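Endonuclease V (Bacillus subtilis, PDB 3GA2) probably cuts double-stranded DNA at the second phosphodiester bond 3' to a deoxyinosine in the repair of deaminated bases, using magnesium. Local coordinates at residues S38-D46 / E109-G117; G127-F135 / L190-L198. The protein carries 1 engineered substitution. All coordinates share one frame; numbering follows the deposited sequence.

Contact 1 of 2, residues S38-D46 / E109-G117; sequences SINTTAGVD and EPDVFLFDG. Engineered in segment 38-46: Thr-42 (natural residue Gly).
Four backbone hydrogen bonds join Ala-43 and Val-45 to the strand 113-116 and the residue before it. Ala-43 N donates to Val-112 O at 2.8 Å, and Ala-43 O receives Leu-114 N. Val-45 repeats the pattern, with its N on Leu-114 O and its O on Asp-116 N. The pairing is parallel.

At the loop end a carboxylate takes over. Asp-111 OD2 accepts from Asn-40 N at 2.8 Å and from Thr-41 N at 3.1 Å. The two N-H groups reach it from opposite faces of the carboxylate plane. Asp-111 CG stands beside its own backbone N (chi1 -62°), which brings OD2 to both donors. A water links Asp-111 OD1 to Asn-40 ND2, and a second water joins Thr-41 OG1 to Glu-109 O.

These strands lie side by side in the middle of the mixed sheet of an RNase H-like fold. Strand 55-66 flanks 41-46 on its other edge.

Apolar contacts line one face of the sheet. Val-45 CG2 sits over the face of the Phe-115 ring, 3.9 Å from its centroid, and also meets the edge of Phe-113 near the ring plane. Ala-43 CB lies over a face of Phe-113 and touches Pro-110 CB at 3.6 Å. On the other face, Thr-42, an engineered residue, lays CG2 alongside Val-112 CG1 at 3.6 Å.

Acidic groups meet at the C-terminal end of the two segments. Asp-46 and Asp-116 are predicted magnesium ligands. Their carboxylates lie close, with planes turned 72° to each other. The 2.4 Å modelled between Asp-46 OD1 and Asp-116 OD1 is doubtfully short. Asp-116 OD1 also forms a salt bridge with Lys-145, while Asp-223 brings another acid close to Asp-46.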
# COMPACT_ATOMS: atom_id res chain seq x y z
N SER A 38 -9.11 0.04 18.56
CA SER A 38 -10.09 1.11 18.45
C SER A 38 -10.78 1.11 17.08
O SER A 38 -11.72 1.86 16.86
CB SER A 38 -9.43 2.48 18.68
OG SER A 38 -8.75 2.91 17.52
N ILE A 39 -10.32 0.27 16.16
CA ILE A 39 -10.92 0.23 14.82
C ILE A 39 -11.89 -0.93 14.58
O ILE A 39 -11.78 -1.99 15.20
CB ILE A 39 -9.85 0.19 13.72
CG1 ILE A 39 -8.78 -0.85 14.08
CG2 ILE A 39 -9.26 1.59 13.52
CD1 ILE A 39 -7.62 -0.91 13.10
N ASN A 40 -12.84 -0.71 13.67
CA ASN A 40 -13.85 -1.71 13.33
C ASN A 40 -13.43 -2.60 12.16
O ASN A 40 -13.70 -3.80 12.15
CB ASN A 40 -15.18 -1.03 12.98
CG ASN A 40 -15.75 -0.20 14.12
OD1 ASN A 40 -15.98 -0.72 15.21
ND2 ASN A 40 -15.99 1.08 13.87
N THR A 41 -12.78 -2.00 11.17
CA THR A 41 -12.35 -2.73 9.99
C THR A 41 -11.00 -2.26 9.45
O THR A 41 -10.56 -1.14 9.71
CB THR A 41 -13.38 -2.58 8.84
OG1 THR A 41 -13.59 -1.19 8.57
CG2 THR A 41 -14.70 -3.22 9.22
N THR A 42 -10.33 -3.14 8.71
CA THR A 42 -9.06 -2.81 8.08
C THR A 42 -9.15 -3.41 6.68
O THR A 42 -9.73 -4.48 6.49
CB THR A 42 -7.83 -3.39 8.86
OG1 THR A 42 -7.73 -4.80 8.64
CG2 THR A 42 -7.96 -3.13 10.34
N ALA A 43 -8.63 -2.71 5.68
CA ALA A 43 -8.68 -3.22 4.32
C ALA A 43 -7.28 -3.45 3.79
O ALA A 43 -6.31 -2.84 4.26
CB ALA A 43 -9.43 -2.23 3.42
N GLY A 44 -7.18 -4.35 2.82
CA GLY A 44 -5.89 -4.65 2.21
C GLY A 44 -6.01 -4.37 0.73
O GLY A 44 -7.02 -4.71 0.12
N VAL A 45 -4.98 -3.76 0.15
CA VAL A 45 -4.99 -3.42 -1.26
C VAL A 45 -3.78 -4.00 -1.98
O VAL A 45 -2.65 -3.91 -1.50
CB VAL A 45 -4.95 -1.88 -1.47
CG1 VAL A 45 -5.27 -1.54 -2.92
CG2 VAL A 45 -5.94 -1.21 -0.54
N ASP A 46 -4.02 -4.60 -3.14
CA ASP A 46 -2.92 -5.13 -3.92
C ASP A 46 -3.29 -5.00 -5.40
O ASP A 46 -4.46 -4.78 -5.74
CB ASP A 46 -2.62 -6.58 -3.55
CG ASP A 46 -1.16 -6.94 -3.76
OD1 ASP A 46 -0.65 -7.85 -3.05
OD2 ASP A 46 -0.52 -6.32 -4.63
N GLU A 109 -16.83 0.97 4.90
CA GLU A 109 -15.96 2.13 4.99
C GLU A 109 -14.79 1.74 5.88
O GLU A 109 -14.80 1.96 7.08
CB GLU A 109 -16.73 3.31 5.62
CG GLU A 109 -15.98 4.65 5.56
CD GLU A 109 -16.77 5.80 6.19
OE1 GLU A 109 -17.97 5.95 5.87
OE2 GLU A 109 -16.18 6.56 6.98
N PRO A 110 -13.75 1.13 5.28
CA PRO A 110 -12.59 0.71 6.08
C PRO A 110 -11.97 1.87 6.85
O PRO A 110 -11.86 2.98 6.33
CB PRO A 110 -11.63 0.15 5.03
CG PRO A 110 -12.57 -0.38 3.97
CD PRO A 110 -13.59 0.73 3.87
N ASP A 111 -11.59 1.60 8.10
CA ASP A 111 -10.97 2.62 8.95
C ASP A 111 -9.50 2.84 8.60
O ASP A 111 -8.93 3.89 8.89
CB ASP A 111 -11.04 2.23 10.43
CG ASP A 111 -12.46 2.10 10.95
OD1 ASP A 111 -13.25 3.07 10.80
OD2 ASP A 111 -12.79 1.04 11.50
N VAL A 112 -8.88 1.82 7.99
CA VAL A 112 -7.47 1.89 7.59
C VAL A 112 -7.21 0.96 6.41
O VAL A 112 -7.77 -0.13 6.34
CB VAL A 112 -6.52 1.50 8.75
CG1 VAL A 112 -6.81 0.08 9.21
CG2 VAL A 112 -5.06 1.61 8.30
N PHE A 113 -6.35 1.39 5.49
CA PHE A 113 -6.01 0.60 4.32
C PHE A 113 -4.53 0.23 4.31
O PHE A 113 -3.67 1.10 4.38
CB PHE A 113 -6.30 1.37 3.03
CG PHE A 113 -7.76 1.55 2.72
CD1 PHE A 113 -8.34 0.88 1.64
CD2 PHE A 113 -8.53 2.44 3.46
CE1 PHE A 113 -9.67 1.11 1.30
CE2 PHE A 113 -9.87 2.66 3.13
CZ PHE A 113 -10.44 2.00 2.04
N LEU A 114 -4.23 -1.06 4.23
CA LEU A 114 -2.85 -1.50 4.18
C LEU A 114 -2.56 -1.87 2.72
O LEU A 114 -3.28 -2.66 2.11
CB LEU A 114 -2.60 -2.71 5.10
CG LEU A 114 -2.67 -2.49 6.62
CD1 LEU A 114 -4.11 -2.60 7.10
CD2 LEU A 114 -1.81 -3.53 7.32
N PHE A 115 -1.50 -1.30 2.17
CA PHE A 115 -1.14 -1.52 0.78
C PHE A 115 0.06 -2.42 0.56
O PHE A 115 1.04 -2.35 1.31
CB PHE A 115 -0.83 -0.18 0.10
CG PHE A 115 -2.02 0.69 -0.09
CD1 PHE A 115 -2.60 1.35 0.98
CD2 PHE A 115 -2.56 0.86 -1.36
CE1 PHE A 115 -3.71 2.18 0.79
CE2 PHE A 115 -3.66 1.68 -1.57
CZ PHE A 115 -4.24 2.35 -0.49
N ASP A 116 -0.02 -3.26 -0.46
CA ASP A 116 1.11 -4.09 -0.82
C ASP A 116 1.97 -3.12 -1.63
O ASP A 116 1.91 -3.10 -2.87
CB ASP A 116 0.68 -5.28 -1.69
CG ASP A 116 1.86 -6.17 -2.08
OD1 ASP A 116 1.64 -7.26 -2.63
OD2 ASP A 116 3.01 -5.76 -1.85
N GLY A 117 2.74 -2.30 -0.92
CA GLY A 117 3.60 -1.31 -1.55
C GLY A 117 4.09 -0.27 -0.54
O GLY A 117 3.63 -0.26 0.60
O HOH W 1 -15.80 2.77 11.24
O HOH W 2 -15.60 0.48 9.25

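Contact 2 of 2, residues G127-F135 / L190-L198; sequences GVATHAAFF and LSCGNYIDL
A classic beta bulge at Gly-193 and Asn-194, both opposite Thr-140, lies where the chain of strand 188-194 meets helix 128-136. This is helix-on-sheet packing in the RNase H-like fold. The short axes of helix and strand pass 5.9 Å apart and run at 21° to each other. At the nearest backbone approach, Thr-130 CA and Gly-193 CA are 3.9 Å apart. Gly-193 has no side chain, and a CB there would come tight against Ala-129 O.

One hydrogen bond ties the two segments. Thr-130 OG1 donates to Gly-193 O at 2.6 Å. The hydroxyl comes in from the side of the carbonyl, at a C=O...donor angle of 118°, tilted from the carbonyl plane. With OG1 beside the Thr-130 backbone N (chi1 -63°), both OG1 and CG2 border the same carbonyl oxygen. A valine here would probably leave Gly-193 O without this donor and put a methyl group against it.

One turn further along the helix, Ala-133 CB packs on Asn-194 CB at 3.4 Å. Asn-194 CG points away from its own N, which carries the amide out to the Phe-134 ring. Its OD1 is held by Asn-29 N, and weakly by Tyr-195 N. The Tyr-195 ring edge meets Ala-133 O, and its OH crosses to Phe-134 CD2 at 3.6 Å. Asn-194 ND2 lies between the two aromatic residues, 3.4 Å above a face of the Phe-134 ring and 3.2 Å above a face of the Tyr-195 ring, in both cases off-centre, toward the rim.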
# COMPACT_ATOMS: atom_id res chain seq x y z
N GLY A 127 5.10 7.33 -1.99
CA GLY A 127 4.79 5.99 -2.47
C GLY A 127 3.27 5.84 -2.57
O GLY A 127 2.52 6.63 -1.99
N VAL A 128 2.82 4.82 -3.28
CA VAL A 128 1.40 4.57 -3.49
C VAL A 128 0.53 4.60 -2.22
O VAL A 128 -0.57 5.17 -2.23
CB VAL A 128 1.17 3.22 -4.25
CG1 VAL A 128 1.60 2.04 -3.39
CG2 VAL A 128 -0.29 3.08 -4.69
N ALA A 129 1.01 4.01 -1.13
CA ALA A 129 0.22 4.02 0.10
C ALA A 129 -0.07 5.44 0.58
O ALA A 129 -1.19 5.76 0.99
CB ALA A 129 0.93 3.23 1.20
N THR A 130 0.94 6.30 0.53
CA THR A 130 0.78 7.68 0.95
C THR A 130 -0.11 8.44 -0.04
O THR A 130 -1.07 9.11 0.35
CB THR A 130 2.15 8.39 1.07
OG1 THR A 130 2.93 7.75 2.08
CG2 THR A 130 1.97 9.87 1.44
N HIS A 131 0.22 8.32 -1.32
CA HIS A 131 -0.51 8.98 -2.38
C HIS A 131 -2.00 8.61 -2.39
O HIS A 131 -2.86 9.48 -2.47
CB HIS A 131 0.14 8.63 -3.74
CG HIS A 131 -0.21 9.57 -4.84
ND1 HIS A 131 0.47 9.61 -6.04
CD2 HIS A 131 -1.18 10.52 -4.94
CE1 HIS A 131 -0.06 10.53 -6.82
NE2 HIS A 131 -1.06 11.10 -6.18
N ALA A 132 -2.30 7.31 -2.30
CA ALA A 132 -3.69 6.86 -2.29
C ALA A 132 -4.47 7.43 -1.11
O ALA A 132 -5.68 7.64 -1.21
CB ALA A 132 -3.73 5.33 -2.26
N ALA A 133 -3.79 7.68 -0.00
CA ALA A 133 -4.46 8.20 1.19
C ALA A 133 -5.26 9.46 0.92
O ALA A 133 -6.37 9.61 1.43
CB ALA A 133 -3.44 8.45 2.28
N PHE A 134 -4.71 10.37 0.12
CA PHE A 134 -5.42 11.61 -0.17
C PHE A 134 -6.77 11.33 -0.83
O PHE A 134 -7.77 11.95 -0.48
CB PHE A 134 -4.58 12.52 -1.05
CG PHE A 134 -3.29 12.95 -0.42
CD1 PHE A 134 -2.10 12.30 -0.72
CD2 PHE A 134 -3.27 14.00 0.49
CE1 PHE A 134 -0.90 12.68 -0.11
CE2 PHE A 134 -2.08 14.39 1.10
CZ PHE A 134 -0.90 13.73 0.80
N PHE A 135 -6.80 10.39 -1.77
CA PHE A 135 -8.05 10.07 -2.43
C PHE A 135 -9.04 9.36 -1.50
O PHE A 135 -10.23 9.67 -1.49
CB PHE A 135 -7.82 9.17 -3.65
CG PHE A 135 -7.19 9.87 -4.82
CD1 PHE A 135 -5.82 10.04 -4.89
CD2 PHE A 135 -7.99 10.32 -5.87
CE1 PHE A 135 -5.23 10.64 -6.01
CE2 PHE A 135 -7.41 10.92 -6.99
CZ PHE A 135 -6.03 11.08 -7.06
N LEU A 190 8.05 -1.57 6.35
CA LEU A 190 6.94 -0.77 6.82
C LEU A 190 7.14 0.72 6.80
O LEU A 190 8.19 1.22 7.19
CB LEU A 190 6.61 -1.19 8.26
CG LEU A 190 5.52 -0.39 8.99
CD1 LEU A 190 4.16 -0.91 8.54
CD2 LEU A 190 5.66 -0.57 10.51
N SER A 191 6.12 1.43 6.34
CA SER A 191 6.16 2.88 6.32
C SER A 191 4.75 3.38 6.52
O SER A 191 3.78 2.70 6.18
CB SER A 191 6.72 3.41 5.00
OG SER A 191 5.87 3.12 3.91
N CYS A 192 4.63 4.56 7.11
CA CYS A 192 3.32 5.14 7.29
C CYS A 192 2.86 5.44 5.88
O CYS A 192 3.68 5.60 4.98
CB CYS A 192 3.39 6.47 8.04
SG CYS A 192 3.82 6.37 9.77
N GLY A 193 1.55 5.51 5.69
CA GLY A 193 1.01 5.88 4.40
C GLY A 193 0.77 7.36 4.63
O GLY A 193 1.62 8.19 4.29
N ASN A 194 -0.37 7.69 5.23
CA ASN A 194 -0.69 9.07 5.58
C ASN A 194 -1.77 9.04 6.65
O ASN A 194 -2.52 8.07 6.76
CB ASN A 194 -1.18 9.87 4.35
CG ASN A 194 -1.23 11.37 4.61
OD1 ASN A 194 -0.64 11.87 5.57
ND2 ASN A 194 -1.92 12.11 3.74
N TYR A 195 -1.82 10.08 7.47
CA TYR A 195 -2.82 10.19 8.53
C TYR A 195 -2.65 9.17 9.66
O TYR A 195 -3.63 8.73 10.27
CB TYR A 195 -4.22 10.05 7.93
CG TYR A 195 -4.47 10.95 6.74
CD1 TYR A 195 -4.20 12.30 6.80
CD2 TYR A 195 -5.01 10.44 5.56
CE1 TYR A 195 -4.45 13.14 5.71
CE2 TYR A 195 -5.27 11.26 4.47
CZ TYR A 195 -4.99 12.60 4.55
OH TYR A 195 -5.26 13.41 3.46
N ILE A 196 -1.41 8.81 9.95
CA ILE A 196 -1.12 7.83 11.00
C ILE A 196 0.37 7.85 11.32
O ILE A 196 1.19 8.06 10.43
CB ILE A 196 -1.54 6.42 10.53
CG1 ILE A 196 -1.32 5.39 11.63
CG2 ILE A 196 -0.72 6.04 9.29
CD1 ILE A 196 -1.80 3.98 11.23
N ASP A 197 0.72 7.64 12.59
CA ASP A 197 2.13 7.64 12.99
C ASP A 197 2.76 6.26 12.82
O ASP A 197 2.07 5.26 12.60
CB ASP A 197 2.30 8.13 14.44
CG ASP A 197 1.56 7.28 15.45
OD1 ASP A 197 1.35 6.08 15.22
OD2 ASP A 197 1.20 7.82 16.52
N LEU A 198 4.09 6.21 12.90
CA LEU A 198 4.81 4.96 12.73
C LEU A 198 4.46 3.92 13.78
O LEU A 198 4.33 2.74 13.48
CB LEU A 198 6.32 5.21 12.75
CG LEU A 198 7.17 3.98 12.40
CD1 LEU A 198 6.64 3.35 11.11
CD2 LEU A 198 8.64 4.39 12.23

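From the N terminus, helix 14-25 comes first, then segment 38-46, the loop and start of strand 41-52, which opens contact 1. The chain makes strands 55-66 and 72-81 and helix 96-105 before 109-117 returns beside 38-46 and closes that loop. Contact 2 then opens at helix 128-136. Strands 140-144, 165-170 and 173-179 follow, and 190-198 closes it. The two loops are in series and neither nests nor crosses. Contact 1 joins two neighbouring strands of the sheet, while contact 2 sets a helix against the bulged part of a third strand, 188-194. They touch directly: Phe-115 CZ of contact 1 packs on Ala-132 CB of contact 2 at 3.5 Å.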